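Local coordinates for protein Pyrsv_gp04 (Pyrobaculum spherical virus, PDB 2VXZ) that is of unknown function but probably acts as a DNA-binding transcriptional regulator of the helix-turn-helix class, at residues 78-90 / 100-114. Sequence-based numbering, arbitrary orientation.
Sequences GMIREVERLVTTN and LHDLIIKDPQARKFF
Glu82 reaches from helix 78-89 against helix 108-114, a knob in the hole made by Gln109, Ala110, Phe113 and Phe114. Its CB lies 3.9 Å from Phe114 CE1, and its CG rests obliquely against the Phe113 ring, so the aliphatic half of the chain is spent on aromatic carbon. A bend at chi2 (-70°) then turns the carboxylate toward polar partners. There OE2 accepts from Gln109 NE2 at 2.8 Å through its syn lone pair, with OE2 lying close to the plane of the Gln109 amide. OE1 sits 3.2 Å from Ala110 CA, an approach that the small alanine allows, and takes Arg85 NH2 of its own helix from above the carboxylate plane. Being long and charged, Arg85 can link two acids: the same NH2 gives an almost straight bond (169°) to Asp107 OD2, 2.9 Å away, while the Gln109 amide carbon lies over one face of the guanidinium.

Asp107 is the N-cap of helix 108-114, and its OD2 also accepts from Ala110 N, using the anti lone pair. The salt bridges are thus tied to the break between two short helices, within a transcriptional-regulator domain of the helix-turn-helix clan. Helix 78-89 runs nearly antiparallel to 108-114 (157°) but crosses 100-106 almost perpendicularly.

Beneath the charges, Leu86 is a second knob, among Leu100, Leu103, Ile104 and Ala110; its branched end lets CD1 meet Ile104 CG1 at 3.8 Å while CD2 lies against Asp107 CB. Val83 packs on Leu100 and, beyond, on Leu134 of helix 125-139. The unbranched, flexible chain of Met79, here selenomethionine, rests its CG against both Phe113 and Phe114, and its selenium makes a Met-aromatic contact 5.2 Å from the Phe114 ring centroid.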
loop_
_atom_site.group_PDB
_atom_site.type_symbol
_atom_site.label_atom_id
_atom_site.label_comp_id
_atom_site.label_asym_id
_atom_site.label_seq_id
_atom_site.Cartn_x
_atom_site.Cartn_y
_atom_site.Cartn_z
ATOM N N GLY A 78 -1.557 10.582 -1.346
ATOM C CA GLY A 78 -2.611 10.044 -2.199
ATOM C C GLY A 78 -3.544 9.099 -1.475
ATOM O O GLY A 78 -4.763 9.193 -1.616
HETATM N N MSE A 79 -2.979 8.179 -0.691
HETATM C CA MSE A 79 -3.797 7.225 0.065
HETATM C C MSE A 79 -4.662 7.962 1.070
HETATM O O MSE A 79 -5.836 7.627 1.264
HETATM C CB MSE A 79 -2.916 6.200 0.775
HETATM C CG MSE A 79 -2.210 5.280 -0.178
HETATM SE SE MSE A 79 -1.392 3.805 0.776
HETATM C CE MSE A 79 -0.041 4.767 1.756
ATOM N N ILE A 80 -4.086 8.971 1.703
ATOM C CA ILE A 80 -4.823 9.762 2.693
ATOM C C ILE A 80 -5.977 10.529 2.059
ATOM O O ILE A 80 -7.088 10.504 2.575
ATOM C CB ILE A 80 -3.889 10.695 3.480
ATOM C CG1 ILE A 80 -2.932 9.860 4.340
ATOM C CG2 ILE A 80 -4.690 11.597 4.398
ATOM C CD1 ILE A 80 -1.920 10.672 5.096
ATOM N N ARG A 81 -5.729 11.173 0.923
ATOM C CA ARG A 81 -6.784 11.899 0.214
ATOM C C ARG A 81 -7.933 10.984 -0.192
ATOM O O ARG A 81 -9.099 11.380 -0.102
ATOM C CB ARG A 81 -6.230 12.623 -1.016
ATOM C CG ARG A 81 -5.316 13.795 -0.682
ATOM C CD ARG A 81 -5.051 14.663 -1.895
ATOM N NE ARG A 81 -4.434 13.909 -2.983
ATOM C CZ ARG A 81 -3.123 13.744 -3.176
ATOM N NH1 ARG A 81 -2.223 14.287 -2.360
ATOM N NH2 ARG A 81 -2.714 13.021 -4.208
ATOM N N GLU A 82 -7.607 9.769 -0.636
ATOM C CA GLU A 82 -8.627 8.807 -1.032
ATOM C C GLU A 82 -9.454 8.366 0.161
ATOM O O GLU A 82 -10.666 8.348 0.070
ATOM C CB GLU A 82 -8.033 7.589 -1.736
ATOM C CG GLU A 82 -7.519 7.884 -3.126
ATOM C CD GLU A 82 -8.629 8.164 -4.117
ATOM O OE1 GLU A 82 -9.428 7.254 -4.384
ATOM O OE2 GLU A 82 -8.722 9.300 -4.614
ATOM N N VAL A 83 -8.808 8.012 1.280
ATOM C CA VAL A 83 -9.555 7.650 2.490
ATOM C C VAL A 83 -10.467 8.812 2.910
ATOM O O VAL A 83 -11.651 8.615 3.191
ATOM C CB VAL A 83 -8.633 7.236 3.662
ATOM C CG1 VAL A 83 -9.455 7.027 4.965
ATOM C CG2 VAL A 83 -7.841 5.977 3.299
ATOM N N GLU A 84 -9.931 10.022 2.933
ATOM C CA GLU A 84 -10.708 11.165 3.405
ATOM C C GLU A 84 -11.841 11.506 2.458
ATOM O O GLU A 84 -12.908 11.937 2.908
ATOM C CB GLU A 84 -9.804 12.374 3.644
ATOM C CG GLU A 84 -8.814 12.122 4.772
ATOM C CD GLU A 84 -8.312 13.381 5.379
ATOM O OE1 GLU A 84 -7.496 14.058 4.721
ATOM O OE2 GLU A 84 -8.762 13.693 6.510
ATOM N N ARG A 85 -11.640 11.290 1.155
ATOM C CA ARG A 85 -12.738 11.471 0.187
ATOM C C ARG A 85 -13.880 10.481 0.453
ATOM O O ARG A 85 -15.068 10.856 0.443
ATOM C CB ARG A 85 -12.249 11.329 -1.253
ATOM C CG ARG A 85 -13.361 11.531 -2.283
ATOM C CD ARG A 85 -12.866 11.473 -3.690
ATOM N NE ARG A 85 -12.265 10.185 -3.981
ATOM C CZ ARG A 85 -12.936 9.074 -4.286
ATOM N NH1 ARG A 85 -14.261 9.060 -4.366
ATOM N NH2 ARG A 85 -12.265 7.965 -4.530
ATOM N N LEU A 86 -13.525 9.220 0.670
ATOM C CA LEU A 86 -14.527 8.196 0.956
ATOM C C LEU A 86 -15.255 8.475 2.282
ATOM O O LEU A 86 -16.463 8.238 2.401
ATOM C CB LEU A 86 -13.896 6.805 0.966
ATOM C CG LEU A 86 -13.289 6.314 -0.340
ATOM C CD1 LEU A 86 -12.517 4.990 -0.114
ATOM C CD2 LEU A 86 -14.342 6.182 -1.434
ATOM N N VAL A 87 -14.528 8.973 3.273
ATOM C CA VAL A 87 -15.134 9.334 4.561
ATOM C C VAL A 87 -16.101 10.518 4.416
ATOM O O VAL A 87 -17.202 10.520 4.990
ATOM C CB VAL A 87 -14.045 9.667 5.607
ATOM C CG1 VAL A 87 -14.636 10.447 6.776
ATOM C CG2 VAL A 87 -13.367 8.386 6.080
ATOM N N THR A 88 -15.681 11.517 3.652
ATOM C CA THR A 88 -16.487 12.718 3.442
ATOM C C THR A 88 -17.751 12.378 2.667
ATOM O O THR A 88 -18.847 12.756 3.077
ATOM C CB THR A 88 -15.694 13.798 2.700
ATOM O OG1 THR A 88 -14.601 14.223 3.525
ATOM C CG2 THR A 88 -16.579 15.010 2.365
ATOM N N THR A 89 -17.590 11.654 1.557
ATOM C CA THR A 89 -18.706 11.317 0.673
ATOM C C THR A 89 -19.771 10.506 1.402
ATOM O O THR A 89 -20.956 10.632 1.122
ATOM C CB THR A 89 -18.215 10.515 -0.550
ATOM O OG1 THR A 89 -17.201 11.265 -1.225
ATOM C CG2 THR A 89 -19.357 10.224 -1.519
ATOM N N ASN A 90 -19.336 9.668 2.336
ATOM C CA ASN A 90 -20.254 8.835 3.101
ATOM C C ASN A 90 -20.602 9.413 4.475
ATOM O O ASN A 90 -21.313 8.777 5.243
ATOM C CB ASN A 90 -19.672 7.428 3.226
ATOM C CG ASN A 90 -19.687 6.673 1.906
ATOM O OD1 ASN A 90 -20.667 6.013 1.579
ATOM N ND2 ASN A 90 -18.600 6.763 1.143
ATOM N N LEU A 100 -13.509 0.301 5.482
ATOM C CA LEU A 100 -12.693 1.010 4.513
ATOM C C LEU A 100 -12.429 0.122 3.313
ATOM O O LEU A 100 -12.523 0.572 2.179
ATOM C CB LEU A 100 -11.387 1.480 5.142
ATOM C CG LEU A 100 -10.417 2.179 4.190
ATOM C CD1 LEU A 100 -11.057 3.425 3.572
ATOM C CD2 LEU A 100 -9.101 2.526 4.913
ATOM N N HIS A 101 -12.091 -1.146 3.554
ATOM C CA HIS A 101 -11.915 -2.068 2.435
ATOM C C HIS A 101 -13.158 -2.075 1.545
ATOM O O HIS A 101 -13.059 -1.985 0.306
ATOM C CB HIS A 101 -11.599 -3.493 2.881
ATOM C CG HIS A 101 -11.278 -4.411 1.741
ATOM N ND1 HIS A 101 -12.127 -5.407 1.314
ATOM C CD2 HIS A 101 -10.206 -4.453 0.916
ATOM C CE1 HIS A 101 -11.586 -6.038 0.289
ATOM N NE2 HIS A 101 -10.422 -5.473 0.021
ATOM N N ASP A 102 -14.328 -2.173 2.173
ATOM C CA ASP A 102 -15.566 -2.233 1.421
ATOM C C ASP A 102 -15.784 -0.950 0.623
ATOM O O ASP A 102 -16.194 -1.015 -0.541
ATOM C CB ASP A 102 -16.750 -2.474 2.340
ATOM C CG ASP A 102 -17.869 -3.248 1.662
ATOM O OD1 ASP A 102 -17.630 -4.375 1.175
ATOM O OD2 ASP A 102 -18.989 -2.728 1.622
ATOM N N LEU A 103 -15.500 0.211 1.219
ATOM C CA LEU A 103 -15.673 1.472 0.475
ATOM C C LEU A 103 -14.697 1.563 -0.703
ATOM O O LEU A 103 -15.048 2.077 -1.776
ATOM C CB LEU A 103 -15.518 2.700 1.374
ATOM C CG LEU A 103 -16.626 2.912 2.405
ATOM C CD1 LEU A 103 -16.211 3.987 3.371
ATOM C CD2 LEU A 103 -17.957 3.271 1.707
ATOM N N ILE A 104 -13.482 1.072 -0.509
ATOM C CA ILE A 104 -12.475 1.096 -1.571
ATOM C C ILE A 104 -12.886 0.219 -2.743
ATOM O O ILE A 104 -12.908 0.683 -3.860
ATOM C CB ILE A 104 -11.101 0.676 -1.057
ATOM C CG1 ILE A 104 -10.524 1.752 -0.148
ATOM C CG2 ILE A 104 -10.142 0.396 -2.195
ATOM C CD1 ILE A 104 -9.303 1.253 0.667
ATOM N N ILE A 105 -13.248 -1.032 -2.497
ATOM C CA ILE A 105 -13.513 -1.942 -3.622
ATOM C C ILE A 105 -14.794 -1.596 -4.384
ATOM O O ILE A 105 -14.919 -1.952 -5.566
ATOM C CB ILE A 105 -13.497 -3.448 -3.222
ATOM C CG1 ILE A 105 -14.593 -3.764 -2.206
ATOM C CG2 ILE A 105 -12.099 -3.862 -2.758
ATOM C CD1 ILE A 105 -14.645 -5.220 -1.788
ATOM N N LYS A 106 -15.717 -0.893 -3.726
ATOM C CA LYS A 106 -16.967 -0.422 -4.345
ATOM C C LYS A 106 -16.845 0.908 -5.106
ATOM O O LYS A 106 -17.762 1.283 -5.845
ATOM C CB LYS A 106 -18.069 -0.281 -3.288
ATOM C CG LYS A 106 -18.692 -1.596 -2.851
ATOM C CD LYS A 106 -20.224 -1.491 -2.696
ATOM C CE LYS A 106 -20.993 -1.420 -4.051
ATOM N NZ LYS A 106 -21.136 -2.704 -4.847
ATOM N N ASP A 107 -15.752 1.637 -4.909
ATOM C CA ASP A 107 -15.544 2.906 -5.589
ATOM C C ASP A 107 -14.493 2.740 -6.681
ATOM O O ASP A 107 -13.337 2.434 -6.386
ATOM C CB ASP A 107 -15.103 3.977 -4.599
ATOM C CG ASP A 107 -14.848 5.309 -5.269
ATOM O OD1 ASP A 107 -15.817 6.034 -5.538
ATOM O OD2 ASP A 107 -13.686 5.635 -5.550
ATOM N N PRO A 108 -14.890 2.889 -7.958
ATOM C CA PRO A 108 -13.937 2.640 -9.037
ATOM C C PRO A 108 -12.605 3.383 -8.935
ATOM O O PRO A 108 -11.567 2.784 -9.192
ATOM C CB PRO A 108 -14.709 3.080 -10.272
ATOM C CG PRO A 108 -16.141 2.808 -9.910
ATOM C CD PRO A 108 -16.228 3.212 -8.494
ATOM N N GLN A 109 -12.642 4.662 -8.570
ATOM C CA GLN A 109 -11.420 5.466 -8.502
ATOM C C GLN A 109 -10.509 4.942 -7.396
ATOM O O GLN A 109 -9.318 4.676 -7.635
ATOM C CB GLN A 109 -11.728 6.955 -8.292
ATOM C CG GLN A 109 -10.476 7.784 -7.999
ATOM C CD GLN A 109 -10.748 9.264 -7.911
ATOM O OE1 GLN A 109 -11.314 9.859 -8.831
ATOM N NE2 GLN A 109 -10.313 9.879 -6.815
ATOM N N ALA A 110 -11.071 4.773 -6.199
ATOM C CA ALA A 110 -10.298 4.235 -5.063
ATOM C C ALA A 110 -9.770 2.839 -5.365
ATOM O O ALA A 110 -8.613 2.527 -5.071
ATOM C CB ALA A 110 -11.142 4.231 -3.762
ATOM N N ARG A 111 -10.599 1.992 -5.964
ATOM C CA ARG A 111 -10.169 0.634 -6.272
ATOM C C ARG A 111 -8.985 0.619 -7.239
ATOM O O ARG A 111 -8.018 -0.115 -7.027
ATOM C CB ARG A 111 -11.323 -0.193 -6.859
ATOM C CG ARG A 111 -11.011 -1.687 -6.912
ATOM C CD ARG A 111 -12.066 -2.496 -7.646
ATOM N NE ARG A 111 -11.569 -3.864 -7.826
ATOM C CZ ARG A 111 -12.171 -4.985 -7.426
ATOM N NH1 ARG A 111 -13.378 -4.979 -6.858
ATOM N NH2 ARG A 111 -11.561 -6.147 -7.637
ATOM N N LYS A 112 -9.079 1.406 -8.305
ATOM C CA LYS A 112 -7.994 1.539 -9.281
ATOM C C LYS A 112 -6.708 2.021 -8.617
ATOM O O LYS A 112 -5.639 1.478 -8.871
ATOM C CB LYS A 112 -8.382 2.499 -10.406
ATOM C CG LYS A 112 -7.312 2.667 -11.481
ATOM C CD LYS A 112 -7.748 3.628 -12.564
ATOM C CE LYS A 112 -6.562 4.153 -13.387
ATOM N NZ LYS A 112 -5.973 3.104 -14.255
ATOM N N PHE A 113 -6.822 3.041 -7.777
ATOM C CA PHE A 113 -5.662 3.596 -7.087
ATOM C C PHE A 113 -5.003 2.571 -6.171
ATOM O O PHE A 113 -3.814 2.285 -6.289
ATOM C CB PHE A 113 -6.059 4.832 -6.294
ATOM C CG PHE A 113 -4.924 5.444 -5.524
ATOM C CD1 PHE A 113 -3.882 6.071 -6.185
ATOM C CD2 PHE A 113 -4.894 5.386 -4.143
ATOM C CE1 PHE A 113 -2.830 6.637 -5.465
ATOM C CE2 PHE A 113 -3.852 5.954 -3.430
ATOM C CZ PHE A 113 -2.824 6.563 -4.086
ATOM N N PHE A 114 -5.779 2.007 -5.256
ATOM C CA PHE A 114 -5.202 1.067 -4.297
ATOM C C PHE A 114 -4.694 -0.219 -4.971
ATOM O O PHE A 114 -3.691 -0.768 -4.550
ATOM C CB PHE A 114 -6.174 0.774 -3.136
ATOM C CG PHE A 114 -6.174 1.837 -2.072
ATOM C CD1 PHE A 114 -7.109 2.852 -2.093
ATOM C CD2 PHE A 114 -5.218 1.840 -1.070
ATOM C CE1 PHE A 114 -7.103 3.847 -1.130
ATOM C CE2 PHE A 114 -5.213 2.829 -0.090
ATOM C CZ PHE A 114 -6.152 3.838 -0.125
#